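PDB 7BTU: putative tRNA (Adenine(37)-N6)-methyltransferase from Pseudomonas aeruginosa, which probably uses S-adenosyl-L-methionine to methylate the threonylcarbamoyl-modified adenosine at position 37 of tRNA. Local coordinates for residues B[108-113]-B[120-125]; B[36-41]-B[180-185]. All coordinates share one frame; numbering follows the deposited sequence.

In the fold
Both interactions concern the closed antiparallel barrel of the N-terminal domain, and strands 119-123 and 38-43 are neighbours in it. Interaction 1 is a largely buried hairpin contact inside the barrel wall; interaction 2 is a surface contact, where the start of strand 38-43 meets the turn between helices 167-180 and 184-193 of the C-terminal domain. The two touch through probable hydrogen bonds, Leu122 N to Gly39 O and Leu120 O to Leu41 N, and their centres lie about 11 Å apart. Their chemistry differs accordingly: direct backbone bonds and packed aliphatic side chains in interaction 1, a bridging water, an alanine-proline touch and an arginine beside an amide in interaction 2.

Interaction 1. Residues B[108-113]-B[120-125]; sequences SVVRLE and LWLSGI
Arg111 and Ser123 form an antiparallel hydrogen-bonded pair in the beta hairpin of strands 105-116 and 119-123, part of the barrel wall. Ser123 N gives the straighter of their two bonds, 3.0 Å to Arg111 O; the return bond from Arg111 N to Ser123 O has an N-H...O angle of 139°. Two residues further along each strand, past the non-hydrogen-bonded pair Leu112-Leu122, Glu113 N reaches Trp121 O at 2.7 Å.

The tight side of the sheet carries Val110, Leu112, Leu120 and Leu122. With CG2 of Val110 anti to the backbone N, this methyl lies across Leu122, 3.7 Å from its CB, while Leu112 CD1 sits 3.9 Å from Leu120 CB and also near Leu122 CD2. Leu56 and Val62 add to the apolar packing.

The other side is looser and more polar. Arg111 leaves the hairpin beyond CG, and its NH1 bonds to Ser60 O. Where the strands part, water 1 can reach Val109 O and Gly124 O. At the opposite end the exposed Glu113 bends at chi2 (-72°), turning its carboxylate back over Ser123, whose hydroxyl donates to the anti lone pair of Glu113 OE1 across 2.6 Å from OG.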
loop_
_atom_site.group_PDB
_atom_site.type_symbol
_atom_site.label_atom_id
_atom_site.label_comp_id
_atom_site.label_asym_id
_atom_site.label_seq_id
_atom_site.Cartn_x
_atom_site.Cartn_y
_atom_site.Cartn_z
ATOM N N SER B 108 -2.802 0.737 -5.174
ATOM C CA SER B 108 -1.960 0.220 -6.232
ATOM C C SER B 108 -0.676 1.048 -6.324
ATOM O O SER B 108 -0.661 2.247 -6.003
ATOM C CB SER B 108 -2.728 0.164 -7.544
ATOM O OG SER B 108 -2.679 1.360 -8.247
ATOM N N VAL B 109 0.411 0.381 -6.734
ATOM C CA VAL B 109 1.689 1.058 -6.957
ATOM C C VAL B 109 1.840 1.198 -8.452
ATOM O O VAL B 109 1.572 0.244 -9.203
ATOM C CB VAL B 109 2.882 0.327 -6.308
ATOM C CG1 VAL B 109 2.887 -1.159 -6.606
ATOM C CG2 VAL B 109 4.217 0.951 -6.785
ATOM N N VAL B 110 2.194 2.414 -8.895
ATOM C CA VAL B 110 2.243 2.710 -10.317
ATOM C C VAL B 110 3.499 3.511 -10.562
ATOM O O VAL B 110 3.949 4.261 -9.704
ATOM C CB VAL B 110 0.929 3.453 -10.747
ATOM C CG1 VAL B 110 0.794 4.776 -10.074
ATOM C CG2 VAL B 110 0.793 3.604 -12.222
ATOM N N ARG B 111 4.035 3.388 -11.761
ATOM C CA ARG B 111 5.187 4.176 -12.152
ATOM C C ARG B 111 4.742 5.599 -12.459
ATOM O O ARG B 111 3.764 5.808 -13.190
ATOM C CB ARG B 111 5.848 3.560 -13.400
ATOM C CG ARG B 111 7.073 4.383 -13.825
ATOM C CD ARG B 111 8.258 3.935 -13.028
ATOM N NE ARG B 111 9.510 4.193 -13.746
ATOM C CZ ARG B 111 10.086 5.385 -13.771
ATOM N NH1 ARG B 111 9.519 6.405 -13.107
ATOM N NH2 ARG B 111 11.227 5.558 -14.450
ATOM N N LEU B 112 5.440 6.587 -11.864
ATOM C CA LEU B 112 5.158 7.998 -12.093
ATOM C C LEU B 112 6.073 8.443 -13.238
ATOM O O LEU B 112 7.296 8.470 -13.075
ATOM C CB LEU B 112 5.432 8.832 -10.820
ATOM C CG LEU B 112 5.233 10.333 -10.975
ATOM C CD1 LEU B 112 3.773 10.645 -11.365
ATOM C CD2 LEU B 112 5.526 11.038 -9.586
ATOM N N GLU B 113 5.490 8.749 -14.400
ATOM C CA GLU B 113 6.319 9.194 -15.526
ATOM C C GLU B 113 6.660 10.664 -15.402
ATOM O O GLU B 113 7.672 11.100 -15.939
ATOM C CB GLU B 113 5.597 8.962 -16.855
ATOM C CG GLU B 113 5.410 7.473 -17.162
ATOM C CD GLU B 113 6.750 6.768 -17.551
ATOM O OE1 GLU B 113 6.844 5.522 -17.478
ATOM O OE2 GLU B 113 7.716 7.474 -17.910
ATOM N N LEU B 120 -0.952 13.837 -12.953
ATOM C CA LEU B 120 0.147 12.876 -12.938
ATOM C C LEU B 120 0.066 12.037 -14.206
ATOM O O LEU B 120 -1.031 11.580 -14.576
ATOM C CB LEU B 120 0.053 11.900 -11.758
ATOM C CG LEU B 120 -0.056 12.444 -10.319
ATOM C CD1 LEU B 120 0.059 11.273 -9.321
ATOM C CD2 LEU B 120 0.992 13.414 -10.098
ATOM N N TRP B 121 1.221 11.793 -14.815
ATOM C CA TRP B 121 1.383 10.840 -15.927
ATOM C C TRP B 121 1.874 9.506 -15.378
ATOM O O TRP B 121 2.904 9.453 -14.704
ATOM C CB TRP B 121 2.392 11.359 -16.964
ATOM C CG TRP B 121 1.743 12.212 -17.901
ATOM C CD1 TRP B 121 0.967 11.818 -18.984
ATOM C CD2 TRP B 121 1.706 13.631 -17.877
ATOM N NE1 TRP B 121 0.498 12.913 -19.635
ATOM C CE2 TRP B 121 0.920 14.043 -18.978
ATOM C CE3 TRP B 121 2.287 14.598 -17.062
ATOM C CZ2 TRP B 121 0.682 15.364 -19.259
ATOM C CZ3 TRP B 121 2.061 15.922 -17.357
ATOM C CH2 TRP B 121 1.262 16.298 -18.444
ATOM N N LEU B 122 1.146 8.428 -15.686
ATOM C CA LEU B 122 1.364 7.136 -15.075
ATOM C C LEU B 122 1.655 6.091 -16.164
ATOM O O LEU B 122 1.181 6.203 -17.298
ATOM C CB LEU B 122 0.120 6.670 -14.260
ATOM C CG LEU B 122 -0.375 7.762 -13.305
ATOM C CD1 LEU B 122 -1.739 7.368 -12.648
ATOM C CD2 LEU B 122 0.747 8.080 -12.284
ATOM N N SER B 123 2.378 5.045 -15.782
ATOM C CA SER B 123 2.613 3.922 -16.691
ATOM C C SER B 123 2.630 2.664 -15.864
ATOM O O SER B 123 2.786 2.708 -14.632
ATOM C CB SER B 123 3.927 4.065 -17.470
ATOM O OG SER B 123 4.977 3.947 -16.551
ATOM N N GLY B 124 2.404 1.543 -16.549
ATOM C CA GLY B 124 2.228 0.323 -15.806
ATOM C C GLY B 124 0.974 0.361 -14.976
ATOM O O GLY B 124 0.952 -0.204 -13.881
ATOM N N ILE B 125 -0.067 0.979 -15.478
ATOM C CA ILE B 125 -1.240 1.257 -14.658
ATOM C C ILE B 125 -2.089 -0.011 -14.547
ATOM O O ILE B 125 -2.071 -0.873 -15.432
ATOM C CB ILE B 125 -2.021 2.436 -15.296
ATOM C CG1 ILE B 125 -2.895 3.168 -14.263
ATOM C CG2 ILE B 125 -2.879 2.004 -16.528
ATOM C CD1 ILE B 125 -3.515 4.398 -14.833
HETATM O O HOH W 1 -0.169 -0.223 -11.329
#

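Interaction 2. Residues B[36-41]-B[180-185]; sequences AARGTL and LRQPVA
Ala36 and Pro183 bring the two backbones nearest, with CA atoms 6.0 Å apart; between Arg38 CA and Gln182 CA the separation has grown to 7.9 Å. Segment 36-41 runs from a loop into strand 38-43. In 180-185 the chain leaves helix 167-180 at Arg181, whose phi is positive, and enters the next helix with Pro183 at the N-cap. Pro183 is also the centre of an inverse gamma turn, closed by a weak bond from Val184 N to Gln182 O.

At the near end the proline ring lies against the alanine methyl, Pro183 CG being 3.8 Å from Ala36 CB. Ala36 also packs on Glu186 and Leu187 of helix 184-193, and its N bonds to Gln190 OE1. The contact thus joins the barrel of the N-terminal domain to the turn between helices 167-180 and 184-193 of the C-terminal domain, 139 residues further along the chain.

Arg38 covers the more open side. A bend at chi3 (54°) brings its guanidinium edge to Pro183, whose CD lies near the guanidinium plane, 3.7 Å from Arg38 NH1. The Gln182 amide approaches one face loosely, tilted by 50° and not stacked parallel, with NE2 above the centre and OE1 nearer. A bend at chi2 folds Gln182 back, bringing OE1 within 3.6 Å of both Arg38 CB and Arg38 NH1. Gln182 OE1 accepts from water 2, 2.9 Å away, and the same water donates to Ala36 O, likewise at 2.9 Å. Trp214 packs on Gln182 as well.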
loop_
_atom_site.group_PDB
_atom_site.type_symbol
_atom_site.label_atom_id
_atom_site.label_comp_id
_atom_site.label_asym_id
_atom_site.label_seq_id
_atom_site.Cartn_x
_atom_site.Cartn_y
_atom_site.Cartn_z
ATOM N N ALA B 36 3.558 -0.064 -21.299
ATOM C CA ALA B 36 2.768 0.656 -22.293
ATOM C C ALA B 36 1.337 0.910 -21.834
ATOM O O ALA B 36 0.586 1.560 -22.568
ATOM C CB ALA B 36 2.786 -0.113 -23.647
ATOM N N ALA B 37 0.933 0.366 -20.676
ATOM C CA ALA B 37 -0.391 0.604 -20.099
ATOM C C ALA B 37 -0.322 1.972 -19.405
ATOM O O ALA B 37 0.169 2.090 -18.292
ATOM C CB ALA B 37 -0.796 -0.519 -19.130
ATOM N N ARG B 38 -0.784 3.014 -20.085
ATOM C CA ARG B 38 -0.599 4.380 -19.611
ATOM C C ARG B 38 -1.915 5.014 -19.155
ATOM O O ARG B 38 -3.023 4.631 -19.558
ATOM C CB ARG B 38 0.049 5.219 -20.705
ATOM C CG ARG B 38 1.557 4.782 -20.929
ATOM C CD ARG B 38 2.203 5.546 -22.061
ATOM N NE ARG B 38 2.044 6.967 -21.801
ATOM C CZ ARG B 38 2.147 7.897 -22.736
ATOM N NH1 ARG B 38 2.423 7.525 -23.974
ATOM N NH2 ARG B 38 1.999 9.189 -22.425
ATOM N N GLY B 39 -1.780 6.013 -18.306
ATOM C CA GLY B 39 -2.977 6.740 -17.910
ATOM C C GLY B 39 -2.576 8.023 -17.217
ATOM O O GLY B 39 -1.385 8.303 -17.009
ATOM N N THR B 40 -3.585 8.812 -16.863
ATOM C CA THR B 40 -3.284 10.020 -16.105
ATOM C C THR B 40 -4.194 10.060 -14.884
ATOM O O THR B 40 -5.251 9.409 -14.840
ATOM C CB THR B 40 -3.466 11.281 -16.947
ATOM O OG1 THR B 40 -4.798 11.294 -17.471
ATOM C CG2 THR B 40 -2.487 11.301 -18.129
ATOM N N LEU B 41 -3.748 10.800 -13.876
ATOM C CA LEU B 41 -4.568 11.088 -12.705
ATOM C C LEU B 41 -4.907 12.568 -12.833
ATOM O O LEU B 41 -4.018 13.408 -12.704
ATOM C CB LEU B 41 -3.795 10.787 -11.413
ATOM C CG LEU B 41 -4.520 11.231 -10.084
ATOM C CD1 LEU B 41 -6.023 10.819 -10.049
ATOM C CD2 LEU B 41 -3.788 10.674 -8.876
ATOM N N LEU B 180 -4.279 8.235 -31.314
ATOM C CA LEU B 180 -4.406 8.320 -29.867
ATOM C C LEU B 180 -3.183 8.912 -29.188
ATOM O O LEU B 180 -3.290 9.325 -28.014
ATOM C CB LEU B 180 -4.659 6.918 -29.281
ATOM C CG LEU B 180 -6.064 6.318 -29.539
ATOM C CD1 LEU B 180 -6.162 4.794 -29.235
ATOM C CD2 LEU B 180 -7.097 7.104 -28.716
ATOM N N ARG B 181 -2.052 8.979 -29.882
ATOM C CA ARG B 181 -0.757 9.337 -29.270
ATOM C C ARG B 181 -0.450 8.398 -28.098
ATOM O O ARG B 181 -0.051 8.808 -26.995
ATOM C CB ARG B 181 -0.725 10.829 -28.855
ATOM C CG ARG B 181 -0.752 11.752 -30.106
ATOM C CD ARG B 181 -0.456 13.205 -29.818
ATOM N NE ARG B 181 -0.530 14.059 -31.014
ATOM C CZ ARG B 181 0.394 14.137 -31.975
ATOM N NH1 ARG B 181 1.509 13.408 -31.922
ATOM N NH2 ARG B 181 0.205 14.962 -33.000
ATOM N N GLN B 182 -0.615 7.105 -28.350
ATOM C CA GLN B 182 -0.397 6.083 -27.323
ATOM C C GLN B 182 0.347 4.925 -27.956
ATOM O O GLN B 182 0.201 4.692 -29.164
ATOM C CB GLN B 182 -1.721 5.553 -26.708
ATOM C CG GLN B 182 -2.479 6.579 -25.829
ATOM C CD GLN B 182 -1.694 6.848 -24.557
ATOM O OE1 GLN B 182 -0.884 6.003 -24.131
ATOM N NE2 GLN B 182 -1.956 7.961 -23.922
ATOM N N PRO B 183 1.167 4.178 -27.177
ATOM C CA PRO B 183 1.877 2.997 -27.770
ATOM C C PRO B 183 0.966 1.780 -27.879
ATOM O O PRO B 183 1.090 0.798 -27.125
ATOM C CB PRO B 183 3.028 2.765 -26.789
ATOM C CG PRO B 183 2.427 3.202 -25.443
ATOM C CD PRO B 183 1.596 4.457 -25.790
ATOM N N VAL B 184 0.029 1.844 -28.832
ATOM C CA VAL B 184 -1.067 0.872 -28.879
ATOM C C VAL B 184 -0.539 -0.529 -29.154
ATOM O O VAL B 184 -1.008 -1.516 -28.565
ATOM C CB VAL B 184 -2.137 1.298 -29.906
ATOM C CG1 VAL B 184 -3.131 0.099 -30.240
ATOM C CG2 VAL B 184 -2.931 2.493 -29.381
ATOM N N ALA B 185 0.384 -0.658 -30.105
ATOM C CA ALA B 185 0.875 -1.995 -30.444
ATOM C C ALA B 185 1.555 -2.631 -29.240
ATOM O O ALA B 185 1.329 -3.812 -28.934
ATOM C CB ALA B 185 1.846 -1.930 -31.618
HETATM O O HOH W 2 -1.535 3.295 -23.404
#